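Probable histone-lysine N-methyltransferase, H3 lysine-9 specific SUVH9 (Arabidopsis thaliana, PDB 4NJ5) takes part in gene silencing and, lacking methyltransferase activity of its own, may bind methylated DNA and recruit RNA polymerase V to chromatin. Local coordinates at residues V176-N184 and S229-K239; P242-F253 and V264-Q274. All coordinates share one frame; numbering follows the deposited sequence.

Overall arrangement
The two contacts follow one another along the chain, contact 1 closing at K239 before contact 2 opens at P242, and their centres lie about 21 Å apart. Helix 228-240, half of contact 1, is followed in the chain by strand 250-252 of contact 2 and touches it. In contact 1 the helix packs against the end of strand 174-180, part of the mixed sheet of the SRA domain; its F234 and L238 meet contact 2, where L238 O probably accepts a hydrogen bond from Y265 OH at 3.0 Å and F234 packs on R246. Contact 2 is the hairpin of strands 250-252 and 264-267. The helix thus touches both the SRA-domain sheet and the four-stranded sheet that the hairpin forms with 363-367 and 373-377 of the SET region.

Contact 1 of 2, residues V176-N184 and S229-K239; sequences VIRGLKYEN and SSVLKFARTLK
Y182 reaches onto helix 228-240 and has the largest share of the contact. Its CB points at the helix, and with CG anti to the backbone N (chi1 -156°) the ring is laid across L232. CD1, one of the two ring carbons next to CG, is 3.6 Å from R236 NH2, the ring and guanidinium planes being 29° apart. Next along, CE1 touches L232 CB at 3.7 Å, while L232 CG sits over the ring face, 3.9 Å from its centroid, in a CH-pi contact. At the tip, OH donates to L232 O at 2.9 Å and rests 3.8 Å from A235 CB. That carbonyl also takes the helical bond from R236 N, so two donors grip it, the hydroxyl coming in tilted from the carbonyl plane. Toward the C-terminal end of the helix, K239 NZ forms a salt bridge with E183 OE1 (2.9 Å), meeting it from above the carboxylate plane; D379 is a second acidic partner of this lysine. At the start of the helix, R178 lies alongside S229, and both bind D194; R178 also pairs with D135. L180 CD2 lies at the long distance of 4.5 Å from L232 CD2. Strand 176-180 is bonded to strands 117-124 and 190-206, so helix 228-240 packs beside the end of the SRA-domain sheet, with A235 also touching M497.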
loop_
_atom_site.group_PDB
_atom_site.type_symbol
_atom_site.label_atom_id
_atom_site.label_comp_id
_atom_site.label_asym_id
_atom_site.label_seq_id
_atom_site.Cartn_x
_atom_site.Cartn_y
_atom_site.Cartn_z
ATOM N N VAL A 176 11.658 4.111 16.490
ATOM C CA VAL A 176 12.473 3.186 15.716
ATOM C C VAL A 176 11.785 2.860 14.397
ATOM O O VAL A 176 10.645 2.390 14.381
ATOM C CB VAL A 176 12.725 1.875 16.480
ATOM C CG1 VAL A 176 13.280 0.809 15.541
ATOM C CG2 VAL A 176 13.668 2.117 17.646
ATOM N N ILE A 177 12.472 3.127 13.293
ATOM C CA ILE A 177 11.974 2.735 11.984
ATOM C C ILE A 177 12.910 1.693 11.390
ATOM O O ILE A 177 14.107 1.944 11.214
ATOM C CB ILE A 177 11.860 3.920 11.006
ATOM C CG1 ILE A 177 10.775 4.901 11.456
ATOM C CG2 ILE A 177 11.543 3.408 9.601
ATOM C CD1 ILE A 177 11.231 5.915 12.490
ATOM N N ARG A 178 12.368 0.518 11.090
ATOM C CA ARG A 178 13.190 -0.553 10.555
ATOM C C ARG A 178 13.185 -0.568 9.031
ATOM O O ARG A 178 12.139 -0.433 8.397
ATOM C CB ARG A 178 12.785 -1.912 11.136
ATOM C CG ARG A 178 13.934 -2.606 11.862
ATOM C CD ARG A 178 13.535 -3.936 12.470
ATOM N NE ARG A 178 12.866 -3.780 13.759
ATOM C CZ ARG A 178 13.433 -4.031 14.936
ATOM N NH1 ARG A 178 12.739 -3.863 16.053
ATOM N NH2 ARG A 178 14.688 -4.455 15.000
ATOM N N GLY A 179 14.375 -0.705 8.453
ATOM C CA GLY A 179 14.529 -0.821 7.015
ATOM C C GLY A 179 14.803 -2.259 6.626
ATOM O O GLY A 179 15.708 -2.898 7.168
ATOM N N LEU A 180 14.015 -2.776 5.689
ATOM C CA LEU A 180 14.118 -4.178 5.297
ATOM C C LEU A 180 14.127 -4.320 3.778
ATOM O O LEU A 180 13.364 -3.646 3.083
ATOM C CB LEU A 180 12.940 -4.983 5.868
ATOM C CG LEU A 180 12.691 -5.074 7.379
ATOM C CD1 LEU A 180 12.079 -3.796 7.946
ATOM C CD2 LEU A 180 11.802 -6.267 7.700
ATOM N N LYS A 181 14.989 -5.190 3.258
ATOM C CA LYS A 181 14.888 -5.547 1.853
ATOM C C LYS A 181 13.649 -6.407 1.722
ATOM O O LYS A 181 13.648 -7.573 2.107
ATOM C CB LYS A 181 16.111 -6.313 1.350
ATOM C CG LYS A 181 15.952 -6.765 -0.099
ATOM C CD LYS A 181 17.145 -7.567 -0.607
ATOM C CE LYS A 181 18.356 -6.673 -0.837
ATOM N NZ LYS A 181 18.009 -5.492 -1.682
ATOM N N TYR A 182 12.588 -5.820 1.190
ATOM C CA TYR A 182 11.298 -6.486 1.187
ATOM C C TYR A 182 10.607 -6.285 -0.154
ATOM O O TYR A 182 10.634 -5.198 -0.727
ATOM C CB TYR A 182 10.438 -5.966 2.341
ATOM C CG TYR A 182 9.357 -6.920 2.793
ATOM C CD1 TYR A 182 9.598 -7.851 3.795
ATOM C CD2 TYR A 182 8.093 -6.887 2.219
ATOM C CE1 TYR A 182 8.614 -8.724 4.212
ATOM C CE2 TYR A 182 7.102 -7.756 2.629
ATOM C CZ TYR A 182 7.369 -8.671 3.626
ATOM O OH TYR A 182 6.390 -9.538 4.040
ATOM N N GLU A 183 9.998 -7.353 -0.646
ATOM C CA GLU A 183 9.370 -7.375 -1.961
ATOM C C GLU A 183 8.208 -6.375 -2.049
ATOM O O GLU A 183 7.255 -6.431 -1.265
ATOM C CB GLU A 183 8.885 -8.798 -2.258
ATOM C CG GLU A 183 8.398 -9.050 -3.675
ATOM C CD GLU A 183 8.068 -10.519 -3.925
ATOM O OE1 GLU A 183 8.145 -11.330 -2.975
ATOM O OE2 GLU A 183 7.734 -10.862 -5.079
ATOM N N ASN A 184 8.312 -5.448 -2.996
ATOM C CA ASN A 184 7.235 -4.510 -3.300
ATOM C C ASN A 184 7.455 -3.902 -4.674
ATOM O O ASN A 184 8.554 -3.969 -5.216
ATOM C CB ASN A 184 7.140 -3.414 -2.237
ATOM C CG ASN A 184 8.301 -2.447 -2.295
ATOM O OD1 ASN A 184 8.274 -1.470 -3.044
ATOM N ND2 ASN A 184 9.331 -2.715 -1.504
ATOM N N SER A 229 7.534 -4.941 11.717
ATOM C CA SER A 229 8.584 -5.795 11.160
ATOM C C SER A 229 8.303 -7.278 11.438
ATOM O O SER A 229 8.565 -8.142 10.598
ATOM C CB SER A 229 9.975 -5.377 11.663
ATOM O OG SER A 229 10.049 -5.352 13.077
ATOM N N SER A 230 7.742 -7.558 12.612
ATOM C CA SER A 230 7.333 -8.912 12.966
ATOM C C SER A 230 6.237 -9.418 12.031
ATOM O O SER A 230 6.272 -10.565 11.575
ATOM C CB SER A 230 6.847 -8.957 14.415
ATOM O OG SER A 230 7.851 -8.487 15.297
ATOM N N VAL A 231 5.267 -8.552 11.751
ATOM C CA VAL A 231 4.186 -8.875 10.828
ATOM C C VAL A 231 4.744 -9.157 9.429
ATOM O O VAL A 231 4.313 -10.094 8.751
ATOM C CB VAL A 231 3.132 -7.739 10.783
ATOM C CG1 VAL A 231 2.032 -8.060 9.787
ATOM C CG2 VAL A 231 2.540 -7.508 12.175
ATOM N N LEU A 232 5.720 -8.354 9.016
ATOM C CA LEU A 232 6.375 -8.528 7.724
ATOM C C LEU A 232 7.043 -9.895 7.613
ATOM O O LEU A 232 6.802 -10.649 6.657
ATOM C CB LEU A 232 7.417 -7.426 7.501
ATOM C CG LEU A 232 7.080 -6.251 6.575
ATOM C CD1 LEU A 232 5.599 -6.181 6.285
ATOM C CD2 LEU A 232 7.558 -4.940 7.178
ATOM N N LYS A 233 7.885 -10.208 8.597
ATOM C CA LYS A 233 8.607 -11.476 8.593
ATOM C C LYS A 233 7.633 -12.652 8.621
ATOM O O LYS A 233 7.824 -13.653 7.928
ATOM C CB LYS A 233 9.599 -11.541 9.759
ATOM C CG LYS A 233 10.742 -10.534 9.638
ATOM C CD LYS A 233 11.920 -10.878 10.545
ATOM C CE LYS A 233 11.944 -10.010 11.799
ATOM N NZ LYS A 233 13.199 -10.199 12.587
ATOM N N PHE A 234 6.572 -12.501 9.407
ATOM C CA PHE A 234 5.517 -13.502 9.498
ATOM C C PHE A 234 4.849 -13.769 8.143
ATOM O O PHE A 234 4.687 -14.928 7.736
ATOM C CB PHE A 234 4.477 -13.056 10.528
ATOM C CG PHE A 234 3.418 -14.076 10.801
ATOM C CD1 PHE A 234 3.670 -15.146 11.644
ATOM C CD2 PHE A 234 2.167 -13.964 10.222
ATOM C CE1 PHE A 234 2.692 -16.091 11.899
ATOM C CE2 PHE A 234 1.186 -14.904 10.473
ATOM C CZ PHE A 234 1.448 -15.969 11.312
ATOM N N ALA A 235 4.469 -12.698 7.447
ATOM C CA ALA A 235 3.848 -12.814 6.124
ATOM C C ALA A 235 4.770 -13.517 5.131
ATOM O O ALA A 235 4.364 -14.461 4.423
ATOM C CB ALA A 235 3.468 -11.436 5.600
ATOM N N ARG A 236 6.014 -13.052 5.085
ATOM C CA ARG A 236 7.026 -13.658 4.227
ATOM C C ARG A 236 7.136 -15.159 4.481
ATOM O O ARG A 236 7.126 -15.974 3.548
ATOM C CB ARG A 236 8.369 -12.963 4.458
ATOM C CG ARG A 236 9.567 -13.709 3.893
ATOM C CD ARG A 236 10.857 -13.220 4.525
ATOM N NE ARG A 236 11.253 -11.890 4.064
ATOM C CZ ARG A 236 12.162 -11.129 4.664
ATOM N NH1 ARG A 236 12.765 -11.560 5.759
ATOM N NH2 ARG A 236 12.457 -9.935 4.171
ATOM N N THR A 237 7.222 -15.513 5.761
ATOM C CA THR A 237 7.339 -16.912 6.159
ATOM C C THR A 237 6.105 -17.696 5.705
ATOM O O THR A 237 6.196 -18.868 5.331
ATOM C CB THR A 237 7.520 -17.057 7.678
ATOM O OG1 THR A 237 8.653 -16.283 8.085
ATOM C CG2 THR A 237 7.727 -18.511 8.058
ATOM N N LEU A 238 4.950 -17.040 5.730
ATOM C CA LEU A 238 3.726 -17.647 5.224
ATOM C C LEU A 238 3.819 -17.895 3.725
ATOM O O LEU A 238 3.162 -18.793 3.199
ATOM C CB LEU A 238 2.521 -16.763 5.532
ATOM C CG LEU A 238 2.094 -16.713 6.993
ATOM C CD1 LEU A 238 0.801 -15.926 7.113
ATOM C CD2 LEU A 238 1.929 -18.122 7.535
ATOM N N LYS A 239 4.622 -17.092 3.037
ATOM C CA LYS A 239 4.857 -17.338 1.614
ATOM C C LYS A 239 5.872 -18.456 1.370
ATOM O O LYS A 239 5.804 -19.136 0.347
ATOM C CB LYS A 239 5.316 -16.067 0.899
ATOM C CG LYS A 239 4.299 -14.943 0.911
ATOM C CD LYS A 239 4.909 -13.658 0.383
ATOM C CE LYS A 239 5.370 -13.814 -1.054
ATOM N NZ LYS A 239 5.860 -12.521 -1.605
#

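Contact 2 of 2, residues P242-F253 and V264-Q274; sequences PLSVRPRGYINF and VYLFNDIDSDQ
The guanidinium of R246 lies flat on one face of the F267 ring, planes only 7° apart and R246 CZ 3.7 Å from the ring centroid, a stacked cation-pi pair. R246 NH1 donates in its own plane to Y250 OH (2.8 Å), which fixes its rotation, and E364 binds both groups. F267 in turn presents its edge to the face of Y250, CD1 lying over the centre of that ring with the planes at 59°. F253 CE1 sits over the rim of the opposite face, and the edge of F253 points at the face of Y265, centroids 4.9 Å apart. With no side chain, G249 leaves room for F267 CE1, 3.5 Å from its CA. Away from the rings, I251 CD1 packs on N268 CB and L266 CD2, while its CG2 lies against Q274 CD. N268 OD1 accepts from I270 N, an Asx turn, and from D271 N, which extends it to an Asx motif. Backbone bonds from L266 N to N252 O and N268 N to G249 O join the two segments, with a weaker one from I251 N to L266 O. The whole is an antiparallel beta hairpin with a beta bulge between Y250 and N252, Y250 and R246 packing on L238 and F234 of helix 228-240.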
loop_
_atom_site.group_PDB
_atom_site.type_symbol
_atom_site.label_atom_id
_atom_site.label_comp_id
_atom_site.label_asym_id
_atom_site.label_seq_id
_atom_site.Cartn_x
_atom_site.Cartn_y
_atom_site.Cartn_z
ATOM N N PRO A 242 4.717 -21.802 5.523
ATOM C CA PRO A 242 3.593 -21.440 6.396
ATOM C C PRO A 242 3.384 -22.358 7.601
ATOM O O PRO A 242 2.995 -21.876 8.666
ATOM C CB PRO A 242 2.380 -21.507 5.457
ATOM C CG PRO A 242 2.819 -22.326 4.297
ATOM C CD PRO A 242 4.275 -22.051 4.139
ATOM N N LEU A 243 3.633 -23.652 7.443
ATOM C CA LEU A 243 3.407 -24.592 8.535
ATOM C C LEU A 243 4.387 -24.400 9.692
ATOM O O LEU A 243 4.117 -24.826 10.814
ATOM C CB LEU A 243 3.451 -26.035 8.035
ATOM C CG LEU A 243 2.117 -26.689 7.661
ATOM C CD1 LEU A 243 1.451 -26.016 6.468
ATOM C CD2 LEU A 243 2.342 -28.159 7.382
ATOM N N SER A 244 5.519 -23.755 9.425
ATOM C CA SER A 244 6.513 -23.533 10.467
ATOM C C SER A 244 6.009 -22.549 11.520
ATOM O O SER A 244 6.393 -22.630 12.685
ATOM C CB SER A 244 7.832 -23.035 9.871
ATOM O OG SER A 244 7.711 -21.695 9.426
ATOM N N VAL A 245 5.152 -21.619 11.112
ATOM C CA VAL A 245 4.596 -20.655 12.055
ATOM C C VAL A 245 3.112 -20.896 12.311
ATOM O O VAL A 245 2.575 -20.453 13.325
ATOM C CB VAL A 245 4.815 -19.197 11.596
ATOM C CG1 VAL A 245 6.306 -18.885 11.512
ATOM C CG2 VAL A 245 4.127 -18.941 10.263
ATOM N N ARG A 246 2.456 -21.601 11.395
ATOM C CA ARG A 246 1.051 -21.952 11.563
ATOM C C ARG A 246 0.825 -23.439 11.313
ATOM O O ARG A 246 0.308 -23.822 10.265
ATOM C CB ARG A 246 0.172 -21.123 10.623
ATOM C CG ARG A 246 -0.185 -19.735 11.148
ATOM C CD ARG A 246 -0.821 -18.897 10.054
ATOM N NE ARG A 246 -1.505 -17.714 10.566
ATOM C CZ ARG A 246 -2.256 -16.909 9.821
ATOM N NH1 ARG A 246 -2.423 -17.161 8.529
ATOM N NH2 ARG A 246 -2.845 -15.853 10.364
ATOM N N PRO A 247 1.210 -24.284 12.282
ATOM C CA PRO A 247 1.099 -25.737 12.107
ATOM C C PRO A 247 -0.354 -26.207 12.018
ATOM O O PRO A 247 -0.606 -27.308 11.528
ATOM C CB PRO A 247 1.788 -26.299 13.358
ATOM C CG PRO A 247 1.709 -25.204 14.366
ATOM C CD PRO A 247 1.776 -23.920 13.593
ATOM N N ARG A 248 -1.291 -25.379 12.475
ATOM C CA ARG A 248 -2.717 -25.672 12.348
ATOM C C ARG A 248 -3.431 -24.493 11.705
ATOM O O ARG A 248 -2.950 -23.360 11.775
ATOM C CB ARG A 248 -3.341 -25.923 13.722
ATOM C CG ARG A 248 -2.676 -26.999 14.558
ATOM C CD ARG A 248 -2.839 -26.693 16.040
ATOM N NE ARG A 248 -2.551 -27.843 16.894
ATOM C CZ ARG A 248 -1.331 -28.315 17.146
ATOM N NH1 ARG A 248 -0.261 -27.750 16.596
ATOM N NH2 ARG A 248 -1.186 -29.364 17.944
ATOM N N GLY A 249 -4.585 -24.759 11.092
ATOM C CA GLY A 249 -5.432 -23.703 10.564
ATOM C C GLY A 249 -5.650 -23.755 9.065
ATOM O O GLY A 249 -6.745 -23.478 8.574
ATOM N N TYR A 250 -4.603 -24.105 8.330
ATOM C CA TYR A 250 -4.685 -24.111 6.875
ATOM C C TYR A 250 -5.468 -25.303 6.334
ATOM O O TYR A 250 -4.961 -26.424 6.245
ATOM C CB TYR A 250 -3.296 -24.007 6.241
ATOM C CG TYR A 250 -2.727 -22.610 6.317
ATOM C CD1 TYR A 250 -3.269 -21.579 5.560
ATOM C CD2 TYR A 250 -1.655 -22.317 7.147
ATOM C CE1 TYR A 250 -2.756 -20.297 5.625
ATOM C CE2 TYR A 250 -1.136 -21.037 7.218
ATOM C CZ TYR A 250 -1.690 -20.032 6.455
ATOM O OH TYR A 250 -1.179 -18.756 6.526
ATOM N N ILE A 251 -6.722 -25.036 5.987
ATOM C CA ILE A 251 -7.615 -26.037 5.426
ATOM C C ILE A 251 -7.163 -26.401 4.025
ATOM O O ILE A 251 -7.083 -27.575 3.671
ATOM C CB ILE A 251 -9.048 -25.485 5.330
ATOM C CG1 ILE A 251 -9.538 -25.033 6.707
ATOM C CG2 ILE A 251 -9.979 -26.518 4.719
ATOM C CD1 ILE A 251 -10.646 -24.010 6.643
ATOM N N ASN A 252 -6.863 -25.374 3.237
ATOM C CA ASN A 252 -6.496 -25.544 1.840
ATOM C C ASN A 252 -5.628 -24.374 1.387
ATOM O O ASN A 252 -5.895 -23.224 1.745
ATOM C CB ASN A 252 -7.760 -25.628 0.985
ATOM C CG ASN A 252 -7.496 -26.179 -0.398
ATOM O OD1 ASN A 252 -6.945 -25.491 -1.258
ATOM N ND2 ASN A 252 -7.899 -27.425 -0.626
ATOM N N PHE A 253 -4.589 -24.656 0.605
ATOM C CA PHE A 253 -3.654 -23.609 0.197
ATOM C C PHE A 253 -3.981 -22.974 -1.155
ATOM O O PHE A 253 -3.281 -22.067 -1.607
ATOM C CB PHE A 253 -2.210 -24.117 0.222
ATOM C CG PHE A 253 -1.573 -24.052 1.580
ATOM C CD1 PHE A 253 -1.390 -22.831 2.210
ATOM C CD2 PHE A 253 -1.156 -25.206 2.225
ATOM C CE1 PHE A 253 -0.806 -22.763 3.461
ATOM C CE2 PHE A 253 -0.571 -25.145 3.474
ATOM C CZ PHE A 253 -0.396 -23.922 4.093
ATOM N N VAL A 264 -4.648 -19.275 -3.625
ATOM C CA VAL A 264 -5.451 -18.493 -2.690
ATOM C C VAL A 264 -5.630 -19.259 -1.387
ATOM O O VAL A 264 -6.324 -20.273 -1.346
ATOM C CB VAL A 264 -6.836 -18.142 -3.264
ATOM C CG1 VAL A 264 -7.610 -17.276 -2.277
ATOM C CG2 VAL A 264 -6.691 -17.428 -4.597
ATOM N N TYR A 265 -5.004 -18.767 -0.324
ATOM C CA TYR A 265 -5.002 -19.478 0.951
ATOM C C TYR A 265 -6.369 -19.477 1.621
ATOM O O TYR A 265 -7.144 -18.535 1.476
ATOM C CB TYR A 265 -3.998 -18.857 1.920
ATOM C CG TYR A 265 -2.540 -19.119 1.619
ATOM C CD1 TYR A 265 -2.134 -19.688 0.416
ATOM C CD2 TYR A 265 -1.567 -18.799 2.553
ATOM C CE1 TYR A 265 -0.793 -19.921 0.159
ATOM C CE2 TYR A 265 -0.236 -19.028 2.307
ATOM C CZ TYR A 265 0.151 -19.585 1.112
ATOM O OH TYR A 265 1.488 -19.806 0.885
ATOM N N LEU A 266 -6.648 -20.538 2.370
ATOM C CA LEU A 266 -7.843 -20.603 3.200
ATOM C C LEU A 266 -7.444 -21.002 4.614
ATOM O O LEU A 266 -6.967 -22.112 4.842
ATOM C CB LEU A 266 -8.846 -21.607 2.636
ATOM C CG LEU A 266 -10.098 -21.764 3.499
ATOM C CD1 LEU A 266 -10.875 -20.459 3.532
ATOM C CD2 LEU A 266 -10.970 -22.905 3.007
ATOM N N PHE A 267 -7.645 -20.094 5.560
ATOM C CA PHE A 267 -7.154 -20.282 6.918
ATOM C C PHE A 267 -8.270 -20.167 7.945
ATOM O O PHE A 267 -9.128 -19.296 7.842
ATOM C CB PHE A 267 -6.067 -19.253 7.220
ATOM C CG PHE A 267 -5.424 -19.430 8.561
ATOM C CD1 PHE A 267 -4.477 -20.420 8.761
ATOM C CD2 PHE A 267 -5.758 -18.601 9.621
ATOM C CE1 PHE A 267 -3.879 -20.587 9.995
ATOM C CE2 PHE A 267 -5.163 -18.760 10.856
ATOM C CZ PHE A 267 -4.221 -19.756 11.044
ATOM N N ASN A 268 -8.250 -21.048 8.938
ATOM C CA ASN A 268 -9.262 -21.041 9.989
ATOM C C ASN A 268 -8.710 -21.607 11.291
ATOM O O ASN A 268 -8.637 -22.824 11.470
ATOM C CB ASN A 268 -10.504 -21.817 9.538
ATOM C CG ASN A 268 -11.607 -21.836 10.587
ATOM O OD1 ASN A 268 -11.541 -21.136 11.597
ATOM N ND2 ASN A 268 -12.637 -22.642 10.343
ATOM N N ASP A 269 -8.318 -20.712 12.194
ATOM C CA ASP A 269 -7.779 -21.102 13.494
ATOM C C ASP A 269 -8.802 -20.877 14.599
ATOM O O ASP A 269 -8.452 -20.808 15.775
ATOM C CB ASP A 269 -6.493 -20.328 13.801
ATOM C CG ASP A 269 -6.729 -18.834 13.969
ATOM O OD1 ASP A 269 -7.796 -18.337 13.548
ATOM O OD2 ASP A 269 -5.838 -18.151 14.513
ATOM N N ILE A 270 -10.069 -20.765 14.207
ATOM C CA ILE A 270 -11.153 -20.473 15.143
ATOM C C ILE A 270 -12.092 -21.672 15.339
ATOM O O ILE A 270 -12.333 -22.092 16.470
ATOM C CB ILE A 270 -11.947 -19.225 14.693
ATOM C CG1 ILE A 270 -11.104 -17.956 14.893
ATOM C CG2 ILE A 270 -13.271 -19.125 15.440
ATOM C CD1 ILE A 270 -11.710 -16.710 14.275
ATOM N N ASP A 271 -12.618 -22.215 14.242
ATOM C CA ASP A 271 -13.480 -23.398 14.308
ATOM C C ASP A 271 -13.300 -24.344 13.120
ATOM O O ASP A 271 -12.260 -24.341 12.466
ATOM C CB ASP A 271 -14.958 -23.005 14.462
ATOM C CG ASP A 271 -15.452 -22.116 13.331
ATOM O OD1 ASP A 271 -14.814 -22.080 12.255
ATOM O OD2 ASP A 271 -16.492 -21.451 13.515
ATOM N N SER A 272 -14.337 -25.129 12.841
ATOM C CA SER A 272 -14.280 -26.153 11.801
ATOM C C SER A 272 -15.010 -25.781 10.508
ATOM O O SER A 272 -15.130 -26.603 9.601
ATOM C CB SER A 272 -14.814 -27.477 12.342
ATOM O OG SER A 272 -14.074 -27.890 13.473
ATOM N N ASP A 273 -15.496 -24.548 10.427
ATOM C CA ASP A 273 -16.230 -24.108 9.247
ATOM C C ASP A 273 -15.324 -24.041 8.021
ATOM O O ASP A 273 -14.214 -23.512 8.080
ATOM C CB ASP A 273 -16.871 -22.741 9.477
ATOM C CG ASP A 273 -17.930 -22.418 8.442
ATOM O OD1 ASP A 273 -18.881 -23.217 8.297
ATOM O OD2 ASP A 273 -17.811 -21.377 7.762
ATOM N N GLN A 274 -15.805 -24.579 6.907
ATOM C CA GLN A 274 -15.038 -24.586 5.671
ATOM C C GLN A 274 -15.891 -24.177 4.481
ATOM O O GLN A 274 -15.721 -24.713 3.392
ATOM C CB GLN A 274 -14.446 -25.978 5.428
ATOM C CG GLN A 274 -13.544 -26.516 6.531
ATOM C CD GLN A 274 -12.961 -27.872 6.185
ATOM O OE1 GLN A 274 -13.261 -28.435 5.132
ATOM N NE2 GLN A 274 -12.121 -28.402 7.068
#